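Side-chain contacts in lipoprotein (Clostridium difficile, PDB 4OTE), which probably binds methionine as the substrate-binding lipoprotein of a membrane transport system, and also binds zinc ions: residues T12-G17 and A176-L181; P160-L163 and A168-I171; E18-L23 and K214-V219; L119-S124 and T190-D195; K140-N145 and I149-L154. All coordinates share one frame; numbering follows the deposited sequence.

Interactions 2 and 3 are buried and apolar, one in each lobe: interaction 2 covers strand 168-171 of the five-stranded sheet, whereas interaction 3 joins two helices lying on strand 6-12 of the seven-stranded sheet. Interactions 1, 4 and 5 are partly buried. Interaction 1 shares helix 13-22 with interaction 3 but is a small contact between lobes, and it touches interaction 2 where Leu181 meets Ile171 and Leu163. Interaction 4, a CH-pi contact, packs helix 112-124 against a connection between the sheets, and Leu119 and Leu122 of the same helix meet Phe151 of interaction 5. Interaction 5 alone has hydrogen bonds across its segments, just before strand 150-154, an outermost strand of its sheet.

Interaction 1 (T12-G17 and A176-L181); sequences TLVPGG and AVPAGL
The backbones of 12-17 and 176-181 come nearest at Val14 and Val177, whose CA atoms are 7.0 Å apart, where the first turn of helix 13-22 faces the end of helix 173-176. Side chains alone bridge this gap. Val14 sends both methyl groups across: CG1 rests on Val177 CB at 3.8 Å, while CG2 is 4.0 Å from both Pro178 CG and Val177 CG1. With CG1 anti to the backbone N of Val14 (chi1 175°), the fork of the side chain opens toward both partners. The two valines meet at about a right angle, so methyl groups of one straddle the branch point of the other. The proline offers CG and CD of its ring to a single methyl of Val14.

In the two-lobed fold of periplasmic binding proteins, this contact spans the lobes. Helix 13-22 belongs with the seven-stranded sheet, whereas 176-181 lies between strands 168-171 and 187-190 of the five-stranded sheet, and the bound selenomethionine lies about 8 Å from the side chain of Val14. Thr174, a residue of the selenomethionine pocket, is hydrogen-bonded through OG1 to Val14 O, adding a polar link to the apolar one. A wide pi-type turn joins Gly17 N to Thr12 O at 2.9 Å, and the peptide bond before Pro15 is cis. In 176-181 a Schellman motif ends the helix, with Gly180 at positive phi and Leu181 N bonded to Ala176 O at 3.1 Å.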
# COMPACT_ATOMS: atom_id res chain seq x y z
N THR A 12 -8.01 -1.11 -5.84
CA THR A 12 -7.10 -2.16 -6.26
C THR A 12 -7.62 -3.47 -5.69
O THR A 12 -8.22 -3.49 -4.61
CB THR A 12 -5.67 -1.88 -5.76
OG1 THR A 12 -5.72 -1.47 -4.39
CG2 THR A 12 -5.03 -0.79 -6.59
N LEU A 13 -7.43 -4.57 -6.42
CA LEU A 13 -7.99 -5.85 -6.00
C LEU A 13 -7.57 -6.23 -4.58
O LEU A 13 -8.42 -6.57 -3.75
CB LEU A 13 -7.60 -6.97 -6.96
CG LEU A 13 -8.23 -8.34 -6.70
CD1 LEU A 13 -9.76 -8.27 -6.65
CD2 LEU A 13 -7.78 -9.35 -7.75
N VAL A 14 -6.27 -6.16 -4.31
CA VAL A 14 -5.73 -6.60 -3.03
C VAL A 14 -5.21 -5.40 -2.23
O VAL A 14 -4.38 -4.64 -2.73
CB VAL A 14 -4.59 -7.61 -3.23
CG1 VAL A 14 -3.94 -7.97 -1.90
CG2 VAL A 14 -5.11 -8.85 -3.94
N PRO A 15 -5.68 -5.23 -0.98
CA PRO A 15 -6.72 -6.00 -0.28
C PRO A 15 -8.13 -5.39 -0.36
O PRO A 15 -9.10 -6.07 -0.04
CB PRO A 15 -6.24 -5.98 1.17
CG PRO A 15 -5.41 -4.75 1.30
CD PRO A 15 -5.04 -4.26 -0.08
N GLY A 16 -8.23 -4.14 -0.80
CA GLY A 16 -9.48 -3.39 -0.71
C GLY A 16 -10.61 -3.90 -1.58
O GLY A 16 -11.77 -3.93 -1.14
N GLY A 17 -10.29 -4.29 -2.81
CA GLY A 17 -11.30 -4.77 -3.75
C GLY A 17 -12.01 -6.01 -3.26
O GLY A 17 -13.24 -6.05 -3.21
N ALA A 176 2.24 -7.58 -4.82
CA ALA A 176 2.82 -8.88 -4.51
C ALA A 176 1.83 -10.04 -4.65
O ALA A 176 2.13 -11.05 -5.29
CB ALA A 176 3.42 -8.88 -3.11
N VAL A 177 0.65 -9.88 -4.05
CA VAL A 177 -0.31 -10.98 -3.97
C VAL A 177 -0.84 -11.40 -5.35
O VAL A 177 -0.85 -12.60 -5.66
CB VAL A 177 -1.47 -10.67 -3.00
CG1 VAL A 177 -2.55 -11.75 -3.08
CG2 VAL A 177 -0.94 -10.57 -1.57
N PRO A 178 -1.28 -10.44 -6.19
CA PRO A 178 -1.73 -10.84 -7.53
C PRO A 178 -0.61 -11.42 -8.40
O PRO A 178 -0.88 -12.19 -9.31
CB PRO A 178 -2.25 -9.53 -8.13
CG PRO A 178 -2.56 -8.67 -6.96
CD PRO A 178 -1.53 -9.01 -5.94
N ALA A 179 0.64 -11.05 -8.11
CA ALA A 179 1.80 -11.61 -8.81
C ALA A 179 2.17 -13.02 -8.33
O ALA A 179 3.12 -13.61 -8.84
CB ALA A 179 2.99 -10.68 -8.67
N GLY A 180 1.43 -13.54 -7.35
CA GLY A 180 1.66 -14.89 -6.84
C GLY A 180 2.82 -15.02 -5.86
O GLY A 180 3.29 -16.12 -5.60
N LEU A 181 3.27 -13.90 -5.30
CA LEU A 181 4.35 -13.93 -4.32
C LEU A 181 3.82 -14.31 -2.94
O LEU A 181 2.79 -13.79 -2.50
CB LEU A 181 5.06 -12.57 -4.24
CG LEU A 181 5.81 -12.14 -5.49
CD1 LEU A 181 6.34 -10.72 -5.31
CD2 LEU A 181 6.95 -13.09 -5.80

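Interaction 2 (P160-L163 and A168-I171); sequences PSSL and AAFI
The puckered ring of Pro160 offers its CG to Ile171 CG2 at 4.1 Å, and no aromatic ring takes part across the contact. The same isoleucine extends its longer branch to the backbone of Pro160, CD1 lying 3.8 Å from Pro160 CA. At chi1 -51°, CG2 of Ile171 is anti to the backbone N and CG1 beside it, which directs CG2 to the ring and CD1 to the CA of the proline.

Leu163 makes the remainder of the contact with its forked end. Its CD1 meets Ile171 CD1 tip to tip at 4.0 Å, and its CD2 presses on Ala169 CB at 3.6 Å. Leu163 CD2 thereby also comes within 3.9 Å of Ala169 N. Ser162 OG, near the same alanine, is hydrogen-bonded to Ile159 O, which satisfies a polar atom in an otherwise apolar setting.

Segment 160-163 belongs to the crossover connection between the parallel strands 150-154 and 168-171, and covers one face of the five-stranded sheet. Leu181 and Tyr90 extend this apolar layer around Leu163 and Ile171. Strand 168-171 itself runs between strands 105-109 and 88-90, while Phe170 projects from its other face toward helix 112-124.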
# COMPACT_ATOMS: atom_id res chain seq x y z
N PRO A 160 7.78 -6.84 -9.36
CA PRO A 160 7.59 -8.28 -9.19
C PRO A 160 8.35 -9.14 -10.21
O PRO A 160 8.98 -10.13 -9.83
CB PRO A 160 6.08 -8.46 -9.34
CG PRO A 160 5.51 -7.15 -8.88
CD PRO A 160 6.49 -6.12 -9.37
N SER A 161 8.32 -8.75 -11.48
CA SER A 161 9.01 -9.51 -12.53
C SER A 161 10.54 -9.35 -12.51
O SER A 161 11.24 -10.03 -13.26
CB SER A 161 8.47 -9.14 -13.92
OG SER A 161 8.91 -7.85 -14.31
N SER A 162 11.05 -8.45 -11.66
CA SER A 162 12.49 -8.22 -11.54
C SER A 162 13.19 -9.18 -10.57
O SER A 162 14.43 -9.27 -10.55
CB SER A 162 12.75 -6.78 -11.10
OG SER A 162 12.52 -6.62 -9.71
N LEU A 163 12.42 -9.90 -9.76
CA LEU A 163 12.97 -10.73 -8.68
C LEU A 163 13.99 -11.79 -9.14
O LEU A 163 14.95 -12.06 -8.42
CB LEU A 163 11.86 -11.41 -7.87
CG LEU A 163 11.22 -10.54 -6.78
CD1 LEU A 163 9.98 -11.23 -6.22
CD2 LEU A 163 12.21 -10.22 -5.67
N ALA A 168 17.10 -8.94 -4.05
CA ALA A 168 15.86 -8.76 -3.30
C ALA A 168 15.08 -7.55 -3.83
O ALA A 168 15.63 -6.74 -4.57
CB ALA A 168 16.16 -8.59 -1.82
N ALA A 169 13.81 -7.44 -3.44
CA ALA A 169 12.97 -6.32 -3.88
C ALA A 169 11.87 -5.98 -2.87
O ALA A 169 11.24 -6.87 -2.31
CB ALA A 169 12.36 -6.63 -5.23
N PHE A 170 11.67 -4.68 -2.64
CA PHE A 170 10.54 -4.18 -1.84
C PHE A 170 9.30 -4.11 -2.73
O PHE A 170 9.30 -3.42 -3.75
CB PHE A 170 10.83 -2.79 -1.28
CG PHE A 170 11.61 -2.79 0.01
CD1 PHE A 170 11.03 -3.22 1.19
CD2 PHE A 170 12.92 -2.32 0.05
CE1 PHE A 170 11.73 -3.21 2.38
CE2 PHE A 170 13.63 -2.31 1.24
CZ PHE A 170 13.04 -2.75 2.41
N ILE A 171 8.23 -4.82 -2.34
CA ILE A 171 7.01 -4.87 -3.14
C ILE A 171 5.76 -4.68 -2.28
O ILE A 171 5.54 -5.40 -1.30
CB ILE A 171 6.88 -6.21 -3.92
CG1 ILE A 171 8.16 -6.50 -4.70
CG2 ILE A 171 5.69 -6.16 -4.87
CD1 ILE A 171 8.14 -7.81 -5.46

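Interaction 3 (E18-L23 and K214-V219); sequences ELLEEL and KVLQDV. With ZN (zinc ion), chain G; ZN (zinc ion), chain H.
Leu23 and Val219 form the closer part of a helix-to-helix contact in the alpha/beta lobe built on the seven-stranded sheet of this binding-protein fold. Helices 13-22 and 211-220 share one face of strand 6-12, where Leu20 and Leu216 both touch Val9. Leu23 points toward the partner, and CG anti to its carbonyl carbon (chi1 -72°) aims the fork at the last turn of 214-219. Its CD2 lies 3.8 Å from Val219 O and its CD1 lies 4.3 Å from Val219 CG2. That carbonyl oxygen is not left to the methyl groups, because Ser222 OG is hydrogen-bonded to it. One turn earlier the fit is looser: Leu20 and Leu216 meet through their CD2 methyls alone, at 4.4 Å, although strand residues pack against both. Leu228 of helix 223-233 covers Leu23 from a third helix.

The other side of 18-23 is polar and only partly buried, and its carboxylates bind metal instead of the partner helix. Glu21 OE2 binds the zinc ion of chain H at 2.0 Å. Glu18 and Glu22, one helical turn apart, share the zinc ion of chain G, and both chains bend at chi2 to turn their carboxylates to it. Each zinc ion has one further ligand atom from outside these two segments. Lys232 is hydrogen-bonded to Glu18 OE2 and would probably help to offset the gathered negative charge. Glu18 OE2 and Glu22 OE2 sit only 3.1 Å apart, a closeness explained by the zinc they coordinate at 2.1 Å and 2.0 Å, respectively.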
# COMPACT_ATOMS: atom_id res chain seq x y z
N GLU A 18 -11.23 -7.01 -2.86
CA GLU A 18 -11.78 -8.29 -2.40
C GLU A 18 -12.47 -8.14 -1.04
O GLU A 18 -13.45 -8.83 -0.78
CB GLU A 18 -10.67 -9.36 -2.37
CG GLU A 18 -11.00 -10.68 -1.69
CD GLU A 18 -12.23 -11.40 -2.24
OE1 GLU A 18 -12.71 -11.05 -3.34
OE2 GLU A 18 -12.73 -12.32 -1.56
N LEU A 19 -11.97 -7.24 -0.19
CA LEU A 19 -12.64 -6.92 1.07
C LEU A 19 -14.03 -6.32 0.81
O LEU A 19 -15.02 -6.78 1.38
CB LEU A 19 -11.80 -5.96 1.92
CG LEU A 19 -12.45 -5.36 3.17
CD1 LEU A 19 -12.94 -6.45 4.12
CD2 LEU A 19 -11.48 -4.42 3.89
N LEU A 20 -14.09 -5.32 -0.06
CA LEU A 20 -15.37 -4.71 -0.44
C LEU A 20 -16.34 -5.74 -1.02
O LEU A 20 -17.53 -5.73 -0.68
CB LEU A 20 -15.16 -3.57 -1.43
CG LEU A 20 -14.57 -2.27 -0.87
CD1 LEU A 20 -14.04 -1.39 -2.00
CD2 LEU A 20 -15.59 -1.52 -0.03
N GLU A 21 -15.85 -6.63 -1.88
CA GLU A 21 -16.69 -7.66 -2.50
C GLU A 21 -17.34 -8.55 -1.45
O GLU A 21 -18.52 -8.86 -1.54
CB GLU A 21 -15.88 -8.54 -3.48
CG GLU A 21 -15.44 -7.86 -4.77
CD GLU A 21 -16.56 -7.60 -5.76
OE1 GLU A 21 -17.72 -7.96 -5.48
OE2 GLU A 21 -16.28 -7.04 -6.85
N GLU A 22 -16.56 -8.95 -0.45
CA GLU A 22 -17.07 -9.81 0.62
C GLU A 22 -17.97 -9.06 1.60
O GLU A 22 -18.67 -9.69 2.38
CB GLU A 22 -15.91 -10.49 1.36
CG GLU A 22 -15.13 -11.48 0.51
CD GLU A 22 -15.93 -12.72 0.14
OE1 GLU A 22 -16.95 -13.01 0.81
OE2 GLU A 22 -15.55 -13.44 -0.81
N LEU A 23 -17.95 -7.73 1.55
CA LEU A 23 -18.82 -6.90 2.39
C LEU A 23 -20.12 -6.47 1.69
O LEU A 23 -20.93 -5.77 2.30
CB LEU A 23 -18.06 -5.66 2.87
CG LEU A 23 -16.99 -5.91 3.93
CD1 LEU A 23 -16.11 -4.69 4.09
CD2 LEU A 23 -17.63 -6.30 5.26
N LYS A 214 -20.70 7.21 5.07
CA LYS A 214 -21.01 6.72 6.40
C LYS A 214 -21.27 5.21 6.40
O LYS A 214 -20.75 4.49 7.26
CB LYS A 214 -22.23 7.47 6.92
CG LYS A 214 -22.55 7.25 8.38
CD LYS A 214 -23.67 8.19 8.79
CE LYS A 214 -24.78 7.46 9.51
NZ LYS A 214 -24.28 6.83 10.77
N VAL A 215 -22.08 4.74 5.45
CA VAL A 215 -22.37 3.31 5.32
C VAL A 215 -21.09 2.51 5.04
O VAL A 215 -20.86 1.47 5.64
CB VAL A 215 -23.42 3.03 4.22
CG1 VAL A 215 -23.37 1.57 3.74
CG2 VAL A 215 -24.81 3.37 4.72
N LEU A 216 -20.26 3.02 4.13
CA LEU A 216 -19.02 2.34 3.75
C LEU A 216 -18.05 2.23 4.92
O LEU A 216 -17.46 1.17 5.14
CB LEU A 216 -18.33 3.07 2.59
CG LEU A 216 -18.89 2.84 1.19
CD1 LEU A 216 -18.17 3.74 0.21
CD2 LEU A 216 -18.75 1.38 0.78
N GLN A 217 -17.89 3.31 5.67
CA GLN A 217 -16.96 3.31 6.79
C GLN A 217 -17.49 2.50 7.97
O GLN A 217 -16.70 1.98 8.76
CB GLN A 217 -16.58 4.73 7.20
CG GLN A 217 -15.76 5.44 6.14
CD GLN A 217 -14.89 6.54 6.69
OE1 GLN A 217 -13.67 6.40 6.75
NE2 GLN A 217 -15.51 7.63 7.11
N ASP A 218 -18.81 2.37 8.08
CA ASP A 218 -19.42 1.48 9.06
C ASP A 218 -19.06 0.03 8.77
O ASP A 218 -18.51 -0.66 9.63
CB ASP A 218 -20.95 1.65 9.11
CG ASP A 218 -21.39 2.78 10.02
OD1 ASP A 218 -20.52 3.38 10.70
OD2 ASP A 218 -22.61 3.07 10.06
N VAL A 219 -19.34 -0.43 7.55
CA VAL A 219 -19.08 -1.83 7.21
C VAL A 219 -17.59 -2.14 7.16
O VAL A 219 -17.18 -3.25 7.50
CB VAL A 219 -19.77 -2.27 5.90
CG1 VAL A 219 -21.26 -1.95 5.93
CG2 VAL A 219 -19.11 -1.65 4.68
ZN ZN G . -14.42 -13.08 -2.47
ZN ZN H . -17.78 -7.06 -8.21

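Interaction 4 (L119-S124 and T190-D195); sequences LRYLES and TAPIND
Two torsions of Tyr121 bring its ring against Ala191: chi1 of -67° sets CG beside the backbone N and opposite the carbonyl carbon, and chi2 of -39° turns a face of the ring to the methyl group. The contact joins helix 112-124, which packs on the five-stranded sheet, to the connection leading from strand 187-190 of that sheet to strand 199-204 of the other, one of the crossings between the two lobes of this binding-protein fold. Ala191 is also hydrogen-bonded through its backbone to Ala87, on another such crossing.

The methyl stands over the ring in a CH-pi contact, with Ala191 CB 3.7 Å from the ring centroid. It is displaced toward the hydroxyl end, so that CB is nearest Tyr121 CZ at 3.5 Å. Beside it, Pro192 CD approaches Tyr121 CE1 obliquely at 3.9 Å. Tyr189, in strand 187-190, adds a further side chain against the tyrosine. At the end of the helix, Ser124 OG donates to Tyr121 O at 2.7 Å, tilted 17° from the carbonyl plane.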
# COMPACT_ATOMS: atom_id res chain seq x y z
N LEU A 119 14.77 2.97 1.98
CA LEU A 119 16.16 3.16 2.37
C LEU A 119 16.30 3.28 3.89
O LEU A 119 17.25 2.76 4.47
CB LEU A 119 16.77 4.38 1.69
CG LEU A 119 16.96 4.28 0.17
CD1 LEU A 119 17.35 5.64 -0.39
CD2 LEU A 119 17.99 3.23 -0.19
N ARG A 120 15.34 3.95 4.52
CA ARG A 120 15.33 4.07 5.98
C ARG A 120 15.03 2.75 6.68
O ARG A 120 15.53 2.51 7.78
CB ARG A 120 14.36 5.16 6.45
CG ARG A 120 14.78 6.56 6.03
CD ARG A 120 14.84 7.52 7.22
NE ARG A 120 15.43 8.81 6.85
CZ ARG A 120 16.67 9.21 7.14
NH1 ARG A 120 17.52 8.43 7.81
NH2 ARG A 120 17.07 10.42 6.75
N TYR A 121 14.23 1.89 6.06
CA TYR A 121 14.03 0.54 6.59
C TYR A 121 15.36 -0.21 6.59
O TYR A 121 15.74 -0.81 7.59
CB TYR A 121 12.99 -0.26 5.78
CG TYR A 121 11.55 0.24 5.85
CD1 TYR A 121 11.01 0.73 7.04
CD2 TYR A 121 10.73 0.18 4.73
CE1 TYR A 121 9.70 1.18 7.10
CE2 TYR A 121 9.42 0.62 4.78
CZ TYR A 121 8.90 1.12 5.97
OH TYR A 121 7.59 1.55 6.01
N LEU A 122 16.07 -0.14 5.46
CA LEU A 122 17.38 -0.79 5.34
C LEU A 122 18.41 -0.23 6.33
O LEU A 122 19.27 -0.96 6.82
CB LEU A 122 17.91 -0.68 3.91
CG LEU A 122 17.10 -1.44 2.85
CD1 LEU A 122 17.62 -1.13 1.45
CD2 LEU A 122 17.12 -2.94 3.10
N GLU A 123 18.30 1.07 6.63
CA GLU A 123 19.12 1.69 7.67
C GLU A 123 18.81 1.10 9.04
O GLU A 123 19.72 0.76 9.80
CB GLU A 123 18.91 3.21 7.70
CG GLU A 123 19.68 3.93 8.80
CD GLU A 123 19.58 5.44 8.70
OE1 GLU A 123 18.46 5.94 8.46
OE2 GLU A 123 20.61 6.12 8.86
N SER A 124 17.52 0.97 9.36
CA SER A 124 17.10 0.50 10.68
C SER A 124 17.52 -0.94 10.98
O SER A 124 17.58 -1.33 12.14
CB SER A 124 15.58 0.65 10.84
OG SER A 124 14.88 -0.33 10.10
N THR A 190 9.85 -7.73 6.97
CA THR A 190 8.60 -7.00 6.97
C THR A 190 8.81 -5.71 7.75
O THR A 190 9.44 -5.73 8.81
CB THR A 190 7.47 -7.82 7.61
OG1 THR A 190 7.43 -9.12 7.01
CG2 THR A 190 6.12 -7.14 7.43
N ALA A 191 8.29 -4.61 7.22
CA ALA A 191 8.47 -3.30 7.85
C ALA A 191 7.65 -3.19 9.14
O ALA A 191 6.66 -3.90 9.30
CB ALA A 191 8.09 -2.19 6.89
N PRO A 192 8.07 -2.31 10.06
CA PRO A 192 7.32 -2.20 11.31
C PRO A 192 5.90 -1.70 11.09
O PRO A 192 5.64 -1.02 10.09
CB PRO A 192 8.12 -1.18 12.13
CG PRO A 192 9.41 -0.98 11.41
CD PRO A 192 9.15 -1.32 9.98
N ILE A 193 4.99 -2.04 12.00
CA ILE A 193 3.63 -1.52 11.94
C ILE A 193 3.66 -0.03 12.26
O ILE A 193 4.21 0.39 13.27
CB ILE A 193 2.68 -2.20 12.94
CG1 ILE A 193 2.69 -3.73 12.77
CG2 ILE A 193 1.27 -1.64 12.80
CD1 ILE A 193 2.53 -4.21 11.34
N ASN A 194 3.08 0.77 11.37
CA ASN A 194 3.00 2.21 11.55
C ASN A 194 1.66 2.69 10.99
O ASN A 194 1.48 2.71 9.78
CB ASN A 194 4.17 2.89 10.82
CG ASN A 194 4.27 4.38 11.09
OD1 ASN A 194 3.34 5.00 11.61
ND2 ASN A 194 5.40 4.97 10.74
N ASP A 195 0.73 3.06 11.87
CA ASP A 195 -0.64 3.39 11.44
C ASP A 195 -0.73 4.71 10.67
O ASP A 195 -1.77 5.04 10.11
CB ASP A 195 -1.62 3.37 12.63
CG ASP A 195 -1.41 4.52 13.61
OD1 ASP A 195 -0.44 5.29 13.46
OD2 ASP A 195 -2.23 4.64 14.54

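Interaction 5 (K140-N145 and I149-L154); sequences KDIIEN and IQFKEL
The side chains of Asn145 and Ile149 cross at about a right angle, and the amide of Asn145 bonds to the backbone of Ile149 while OD1 also brushes its CB. Asn145 CG is anti to the backbone N (chi1 -171°), which extends the amide across the gap. Both ends of the amide are used. ND2 donates to Ile149 O at 3.0 Å, an almost straight bond with the acceptor 3° out of the amide plane. OD1 accepts from Ile149 N at 3.1 Å, again nearly straight at the hydrogen, but with the donor tilted 33° from the plane of the amide carbonyl. The two bonds are therefore unequal in shape though similar in length.

Ile142 and Phe151 come from opposite directions, and the terminal CD1 of the isoleucine reaches CE2 of the ring at 3.4 Å, a short approach that is oblique to the ring. Ile149 CG2 lies 3.8 Å above one face of the same ring, offset toward the rim. Leu128 touches both Ile142 and Phe151, and Leu119 and Leu122 of helix 112-124 pack on the phenylalanine.

Strand 150-154 is an outermost strand of the five-stranded sheet. Through their backbones Gln150 pairs with Asp104 and Ile106, and Lys152 with Ile106, whereas Ile149 precedes them and offers its N-H and C=O to Asn145. The amide thus pairs with the N-H and C=O of one residue much as a neighbouring strand would, just ahead of the strand, while Ile142 and Phe151 meet by apolar packing.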
# COMPACT_ATOMS: atom_id res chain seq x y z
N LYS A 140 21.76 8.33 -3.66
CA LYS A 140 22.84 9.32 -3.69
C LYS A 140 23.27 9.77 -2.28
O LYS A 140 24.41 10.19 -2.09
CB LYS A 140 22.43 10.54 -4.51
N ASP A 141 22.36 9.68 -1.32
CA ASP A 141 22.58 10.20 0.04
C ASP A 141 23.12 9.16 1.02
O ASP A 141 23.26 9.45 2.21
CB ASP A 141 21.28 10.79 0.58
CG ASP A 141 20.63 11.77 -0.38
OD1 ASP A 141 21.37 12.60 -0.96
OD2 ASP A 141 19.40 11.69 -0.57
N ILE A 142 23.42 7.96 0.55
CA ILE A 142 23.93 6.90 1.42
C ILE A 142 25.33 7.24 1.89
O ILE A 142 26.25 7.39 1.08
CB ILE A 142 23.92 5.53 0.70
CG1 ILE A 142 22.48 5.06 0.47
CG2 ILE A 142 24.69 4.49 1.52
CD1 ILE A 142 22.35 3.91 -0.50
N ILE A 143 25.50 7.35 3.21
CA ILE A 143 26.80 7.67 3.80
C ILE A 143 27.67 6.40 3.82
O ILE A 143 28.66 6.32 3.10
CB ILE A 143 26.66 8.28 5.21
CG1 ILE A 143 25.91 9.62 5.11
CG2 ILE A 143 28.03 8.49 5.85
CD1 ILE A 143 25.57 10.24 6.45
N GLU A 144 27.28 5.42 4.64
CA GLU A 144 27.99 4.15 4.69
C GLU A 144 27.17 3.03 4.05
O GLU A 144 25.95 2.98 4.20
CB GLU A 144 28.34 3.78 6.13
CG GLU A 144 29.18 4.83 6.85
CD GLU A 144 29.73 4.35 8.17
OE1 GLU A 144 29.02 3.61 8.89
OE2 GLU A 144 30.88 4.71 8.50
N ASN A 145 27.86 2.15 3.34
CA ASN A 145 27.24 1.05 2.61
C ASN A 145 28.17 -0.17 2.65
O ASN A 145 28.71 -0.57 1.62
CB ASN A 145 26.95 1.49 1.17
CG ASN A 145 26.09 0.49 0.40
OD1 ASN A 145 25.80 -0.60 0.88
ND2 ASN A 145 25.70 0.87 -0.81
N ILE A 149 25.73 -2.48 -1.62
CA ILE A 149 24.41 -2.76 -2.19
C ILE A 149 24.09 -1.74 -3.27
O ILE A 149 24.16 -0.54 -3.03
CB ILE A 149 23.31 -2.71 -1.11
CG1 ILE A 149 23.58 -3.74 -0.00
CG2 ILE A 149 21.93 -2.94 -1.73
CD1 ILE A 149 23.65 -5.18 -0.48
N GLN A 150 23.72 -2.23 -4.45
CA GLN A 150 23.31 -1.38 -5.56
C GLN A 150 21.79 -1.35 -5.61
O GLN A 150 21.13 -2.34 -5.29
CB GLN A 150 23.87 -1.88 -6.89
CG GLN A 150 25.31 -2.39 -6.81
CD GLN A 150 25.93 -2.64 -8.17
OE1 GLN A 150 25.72 -1.87 -9.11
NE2 GLN A 150 26.70 -3.71 -8.28
N PHE A 151 21.23 -0.22 -6.02
CA PHE A 151 19.78 -0.03 -6.03
C PHE A 151 19.26 0.17 -7.45
O PHE A 151 19.76 1.02 -8.19
CB PHE A 151 19.40 1.15 -5.14
CG PHE A 151 19.74 0.92 -3.70
CD1 PHE A 151 18.81 0.36 -2.84
CD2 PHE A 151 20.99 1.25 -3.20
CE1 PHE A 151 19.11 0.14 -1.51
CE2 PHE A 151 21.31 1.03 -1.87
CZ PHE A 151 20.36 0.47 -1.03
N LYS A 152 18.25 -0.61 -7.81
CA LYS A 152 17.64 -0.54 -9.13
C LYS A 152 16.28 0.14 -9.00
O LYS A 152 15.33 -0.45 -8.49
CB LYS A 152 17.49 -1.95 -9.71
CG LYS A 152 17.10 -2.00 -11.17
CD LYS A 152 17.22 -3.42 -11.70
CE LYS A 152 16.91 -3.50 -13.19
NZ LYS A 152 17.08 -4.88 -13.70
N GLU A 153 16.20 1.40 -9.44
CA GLU A 153 14.97 2.18 -9.33
C GLU A 153 14.06 1.90 -10.52
O GLU A 153 14.43 2.14 -11.66
CB GLU A 153 15.29 3.68 -9.23
CG GLU A 153 15.92 4.07 -7.89
CD GLU A 153 16.55 5.46 -7.89
OE1 GLU A 153 17.13 5.86 -8.92
OE2 GLU A 153 16.47 6.14 -6.85
N LEU A 154 12.87 1.37 -10.24
CA LEU A 154 11.93 0.92 -11.27
C LEU A 154 10.52 1.46 -11.05
O LEU A 154 10.19 1.91 -9.95
CB LEU A 154 11.86 -0.61 -11.29
CG LEU A 154 13.15 -1.36 -11.65
CD1 LEU A 154 13.02 -2.84 -11.31
CD2 LEU A 154 13.48 -1.16 -13.12